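Side-chain contacts in paenibacillus xanthan lyase (Paenibacillus, PDB 6F2P), which is a polysaccharide lyase that cleaves the bacterial polysaccharide xanthan, probably by β-elimination as in other family 8 lyases: residues G844-M849 against K878-N883; S857-M862 against L893-L898. One frame throughout, in Å; residues are numbered along the deposited sequence.

In the fold
Both contacts lie in one calcium-binding β-sandwich module, on its two sheets, with centres about 14 Å apart. Each joins two strands that flank a shared antiparallel neighbour: strand 832-838 lies between the partners of contact 1, strand 817-826 between those of contact 2. Contact 1 is a surface contact with a direct carboxylate-amide hydrogen bond, backed by a water, and one methyl-hydroxyl touch. Contact 2 is partly buried, has no direct hydrogen bond and is joined through a water, while its second strand also carries a calcium ligand. The two contacts touch where segment 844-849 packs against segment 857-862. Along the chain they interleave, strand 857-867 following strand 841-848 and preceding strand 871-882.

Contact 1: residues G844-M849 against K878-N883; sequences GSAQDM and KTTGKN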
# COMPACT_ATOMS: atom_id res chain seq x y z
N GLY A 844 -19.98 32.21 -4.01
CA GLY A 844 -21.29 32.80 -4.18
C GLY A 844 -22.18 32.62 -2.96
O GLY A 844 -21.72 32.19 -1.90
N SER A 845 -23.45 32.96 -3.11
CA SER A 845 -24.43 32.77 -2.05
C SER A 845 -25.11 31.41 -2.21
O SER A 845 -24.88 30.71 -3.19
CB SER A 845 -25.46 33.91 -2.04
OG SER A 845 -26.10 34.06 -3.29
N ALA A 846 -25.95 31.04 -1.26
CA ALA A 846 -26.66 29.76 -1.35
C ALA A 846 -27.77 29.87 -2.38
O ALA A 846 -28.38 30.93 -2.54
CB ALA A 846 -27.20 29.32 0.01
N GLN A 847 -28.03 28.77 -3.09
CA GLN A 847 -29.02 28.79 -4.15
C GLN A 847 -30.19 27.90 -3.79
O GLN A 847 -30.02 26.70 -3.54
CB GLN A 847 -28.40 28.30 -5.46
CG GLN A 847 -27.35 29.23 -6.02
CD GLN A 847 -27.93 30.26 -6.98
OE1 GLN A 847 -29.12 30.21 -7.31
NE2 GLN A 847 -27.10 31.18 -7.42
N ASP A 848 -31.39 28.47 -3.77
CA ASP A 848 -32.58 27.67 -3.57
C ASP A 848 -32.91 26.96 -4.89
O ASP A 848 -33.34 27.59 -5.87
CB ASP A 848 -33.74 28.53 -3.05
CG ASP A 848 -35.08 27.82 -3.11
OD1 ASP A 848 -35.11 26.57 -3.16
OD2 ASP A 848 -36.11 28.53 -3.11
N MET A 849 -32.67 25.65 -4.89
CA MET A 849 -32.79 24.82 -6.09
C MET A 849 -34.21 24.31 -6.33
O MET A 849 -34.42 23.46 -7.19
CB MET A 849 -31.84 23.63 -5.97
CG MET A 849 -30.41 23.98 -5.63
SD MET A 849 -29.59 24.66 -7.06
CE MET A 849 -27.86 24.57 -6.59
N LYS A 878 -23.36 21.87 -0.12
CA LYS A 878 -23.85 21.71 1.23
C LYS A 878 -25.29 22.16 1.38
O LYS A 878 -25.64 23.28 1.00
CB LYS A 878 -22.97 22.50 2.20
CG LYS A 878 -23.42 22.41 3.65
CD LYS A 878 -22.59 23.30 4.56
CE LYS A 878 -22.79 24.78 4.24
NZ LYS A 878 -22.04 25.65 5.18
N THR A 879 -26.13 21.28 1.93
CA THR A 879 -27.51 21.63 2.24
C THR A 879 -27.52 22.71 3.32
O THR A 879 -26.92 22.54 4.38
CB THR A 879 -28.29 20.40 2.73
OG1 THR A 879 -28.28 19.39 1.72
CG2 THR A 879 -29.73 20.77 3.05
N THR A 880 -28.19 23.82 3.05
CA THR A 880 -28.23 24.93 4.00
C THR A 880 -29.66 25.24 4.44
O THR A 880 -29.87 26.05 5.34
CB THR A 880 -27.61 26.23 3.42
OG1 THR A 880 -28.26 26.58 2.20
CG2 THR A 880 -26.13 26.05 3.16
N GLY A 881 -30.63 24.58 3.82
CA GLY A 881 -32.03 24.81 4.13
C GLY A 881 -32.95 24.24 3.07
O GLY A 881 -32.55 23.37 2.30
N LYS A 882 -34.19 24.72 3.03
CA LYS A 882 -35.16 24.22 2.06
C LYS A 882 -36.34 25.17 1.84
O LYS A 882 -36.78 25.87 2.75
CB LYS A 882 -35.68 22.82 2.44
CG LYS A 882 -36.57 22.78 3.67
CD LYS A 882 -37.06 21.36 4.00
CE LYS A 882 -38.19 20.90 3.07
NZ LYS A 882 -39.40 21.78 3.14
N ASN A 883 -36.83 25.19 0.61
CA ASN A 883 -38.05 25.91 0.31
C ASN A 883 -39.23 25.22 0.99
O ASN A 883 -39.30 23.98 1.02
CB ASN A 883 -38.27 25.97 -1.20
CG ASN A 883 -39.34 26.95 -1.60
OD1 ASN A 883 -40.53 26.65 -1.51
ND2 ASN A 883 -38.93 28.14 -2.05
O HOH W 1 -35.30 24.37 -1.42
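A846 and D848 face T880 and N883 across strand 832-838, the two segments running parallel, with CA atoms 7.4 Å apart for A846 and T880 and 6.9 Å for D848 and N883. The main link lies at the D848-N883 end. There N883 ND2 donates to D848 OD2 over 3.0 Å, with an N-H...O angle of 154°. The amide comes to the syn side of OD2, somewhat above the carboxylate plane, and the two flat groups are turned only 23° from each other. D848 has its CG swung away from the backbone N (chi1 168°), which carries the carboxylate across to N883. Its other oxygen, OD1, accepts a hydrogen bond from a water at 2.8 Å, and this water in turn accepts from N883 N at 2.7 Å, so side chain and backbone of N883 are both tied to one carboxylate. OD1 also accepts from F850 N, and N883 OD1 is held by S885 N, which together fix both groups. With an alanine in place of D848, the ND2 group of N883 would probably be left without its acceptor here, and the bridging water and F850 N would lose their shared oxygen. Further along, A846 CB rests on T880 OG1 at 3.7 Å, a hydroxyl already bonded to I833 O. Both A846 and T880 also touch Q835 of strand 832-838. Strand 841-848 is an edge strand of its sheet within the chain; Q847 and, just beyond the strand, M849 pack on F860 and M862 of strand 857-867 in the other sheet.

Contact 2: residues S857-M862 against L893-L898; sequences SKEFTM and LDNFSL. With CA (calcium ion), chain C.
E859 approaches N895 and S897 across strand 817-826 of a calcium-binding β-sandwich, the two segments lying on either side of that strand in one sheet. On the loose side the side chains do not bond directly: E859 OE2 stays 4.3 Å from N895 OD1 and equally far from S897 OG. A single water fills the gap, donating to N895 OD1 at 2.8 Å and to E859 OE2, and accepting from S897 OG; the last two bonds are modelled so short that their lengths are doubtful. E859 extends with CG away from the backbone N (chi1 -161°), then bends at the next bond, which brings OE2 to the water. This side is open at E859. The other side is packed: M862 and F896 are buried in the sandwich interior and both press on L877 of strand 871-882, F896 also meeting the ring of F875. D894 and N895 form a classic β bulge opposite R824, and NH1 of that arginine makes a salt bridge with D894 OD2. D894 also binds the calcium ion, whose site E769, E771, S791 and K794 complete, through both its carbonyl O (2.8 Å) and its OD1 (2.3 Å).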
# COMPACT_ATOMS: atom_id res chain seq x y z
N SER A 857 -35.40 21.76 -16.19
CA SER A 857 -34.04 21.99 -15.72
C SER A 857 -33.70 23.46 -15.82
O SER A 857 -34.28 24.19 -16.61
CB SER A 857 -33.06 21.18 -16.55
OG SER A 857 -33.15 21.53 -17.92
N LYS A 858 -32.74 23.90 -15.01
CA LYS A 858 -32.24 25.27 -15.07
C LYS A 858 -30.73 25.27 -14.88
O LYS A 858 -30.17 24.36 -14.26
CB LYS A 858 -32.88 26.15 -14.00
CG LYS A 858 -34.38 26.35 -14.15
CD LYS A 858 -34.86 27.51 -13.30
CE LYS A 858 -34.59 27.29 -11.81
NZ LYS A 858 -35.09 28.43 -10.96
N GLU A 859 -30.07 26.29 -15.41
CA GLU A 859 -28.63 26.43 -15.23
C GLU A 859 -28.36 27.46 -14.14
O GLU A 859 -28.58 28.65 -14.34
CB GLU A 859 -27.98 26.90 -16.52
CG GLU A 859 -26.49 26.64 -16.55
CD GLU A 859 -26.18 25.19 -16.83
OE1 GLU A 859 -27.01 24.51 -17.48
OE2 GLU A 859 -25.10 24.72 -16.42
N PHE A 860 -27.89 26.99 -12.99
CA PHE A 860 -27.58 27.88 -11.88
C PHE A 860 -26.16 28.39 -11.98
O PHE A 860 -25.23 27.62 -12.18
CB PHE A 860 -27.78 27.17 -10.54
CG PHE A 860 -29.22 26.93 -10.19
CD1 PHE A 860 -29.92 25.88 -10.78
CD2 PHE A 860 -29.88 27.75 -9.29
CE1 PHE A 860 -31.26 25.65 -10.47
CE2 PHE A 860 -31.21 27.53 -8.97
CZ PHE A 860 -31.90 26.47 -9.56
N THR A 861 -25.99 29.70 -11.84
CA THR A 861 -24.66 30.28 -11.73
C THR A 861 -24.32 30.41 -10.25
O THR A 861 -24.87 31.25 -9.54
CB THR A 861 -24.59 31.67 -12.39
OG1 THR A 861 -25.09 31.58 -13.72
CG2 THR A 861 -23.16 32.16 -12.43
N MET A 862 -23.41 29.56 -9.78
CA MET A 862 -23.07 29.52 -8.37
C MET A 862 -22.20 30.71 -8.01
O MET A 862 -22.39 31.34 -6.97
CB MET A 862 -22.34 28.22 -8.02
CG MET A 862 -22.98 26.96 -8.58
SD MET A 862 -24.64 26.69 -7.97
CE MET A 862 -24.35 26.56 -6.20
N LEU A 893 -28.73 16.66 -9.26
CA LEU A 893 -27.59 17.31 -9.90
C LEU A 893 -27.23 16.66 -11.24
O LEU A 893 -26.98 15.45 -11.31
CB LEU A 893 -26.39 17.28 -8.95
CG LEU A 893 -25.04 17.85 -9.39
CD1 LEU A 893 -25.16 19.30 -9.84
CD2 LEU A 893 -24.06 17.73 -8.23
N ASP A 894 -27.20 17.45 -12.31
CA ASP A 894 -26.89 16.90 -13.63
C ASP A 894 -25.40 17.04 -13.93
O ASP A 894 -24.75 16.05 -14.25
CB ASP A 894 -27.73 17.57 -14.73
CG ASP A 894 -27.57 16.91 -16.10
OD1 ASP A 894 -26.88 15.86 -16.18
OD2 ASP A 894 -28.14 17.41 -17.09
N ASN A 895 -24.88 18.26 -13.83
CA ASN A 895 -23.46 18.49 -14.10
C ASN A 895 -22.92 19.81 -13.57
O ASN A 895 -23.66 20.60 -12.97
CB ASN A 895 -23.16 18.35 -15.60
CG ASN A 895 -23.85 19.40 -16.45
OD1 ASN A 895 -24.12 20.52 -16.00
ND2 ASN A 895 -24.13 19.05 -17.70
N PHE A 896 -21.63 20.03 -13.78
CA PHE A 896 -21.01 21.33 -13.56
C PHE A 896 -20.45 21.80 -14.90
O PHE A 896 -20.10 20.99 -15.75
CB PHE A 896 -19.87 21.24 -12.55
CG PHE A 896 -20.30 20.97 -11.14
CD1 PHE A 896 -20.86 21.98 -10.37
CD2 PHE A 896 -20.11 19.72 -10.57
CE1 PHE A 896 -21.25 21.74 -9.07
CE2 PHE A 896 -20.49 19.48 -9.26
CZ PHE A 896 -21.07 20.49 -8.51
N SER A 897 -20.37 23.11 -15.07
CA SER A 897 -19.63 23.70 -16.16
C SER A 897 -18.74 24.79 -15.58
O SER A 897 -19.16 25.49 -14.67
CB SER A 897 -20.57 24.32 -17.20
OG SER A 897 -21.31 23.32 -17.87
N LEU A 898 -17.52 24.91 -16.08
CA LEU A 898 -16.68 26.05 -15.74
C LEU A 898 -16.56 26.92 -16.98
O LEU A 898 -16.03 26.48 -18.00
CB LEU A 898 -15.30 25.61 -15.28
CG LEU A 898 -15.22 24.48 -14.26
CD1 LEU A 898 -13.77 24.29 -13.83
CD2 LEU A 898 -16.11 24.75 -13.07
CA CA C . -25.42 14.14 -16.22
O HOH W 2 -23.69 22.95 -17.31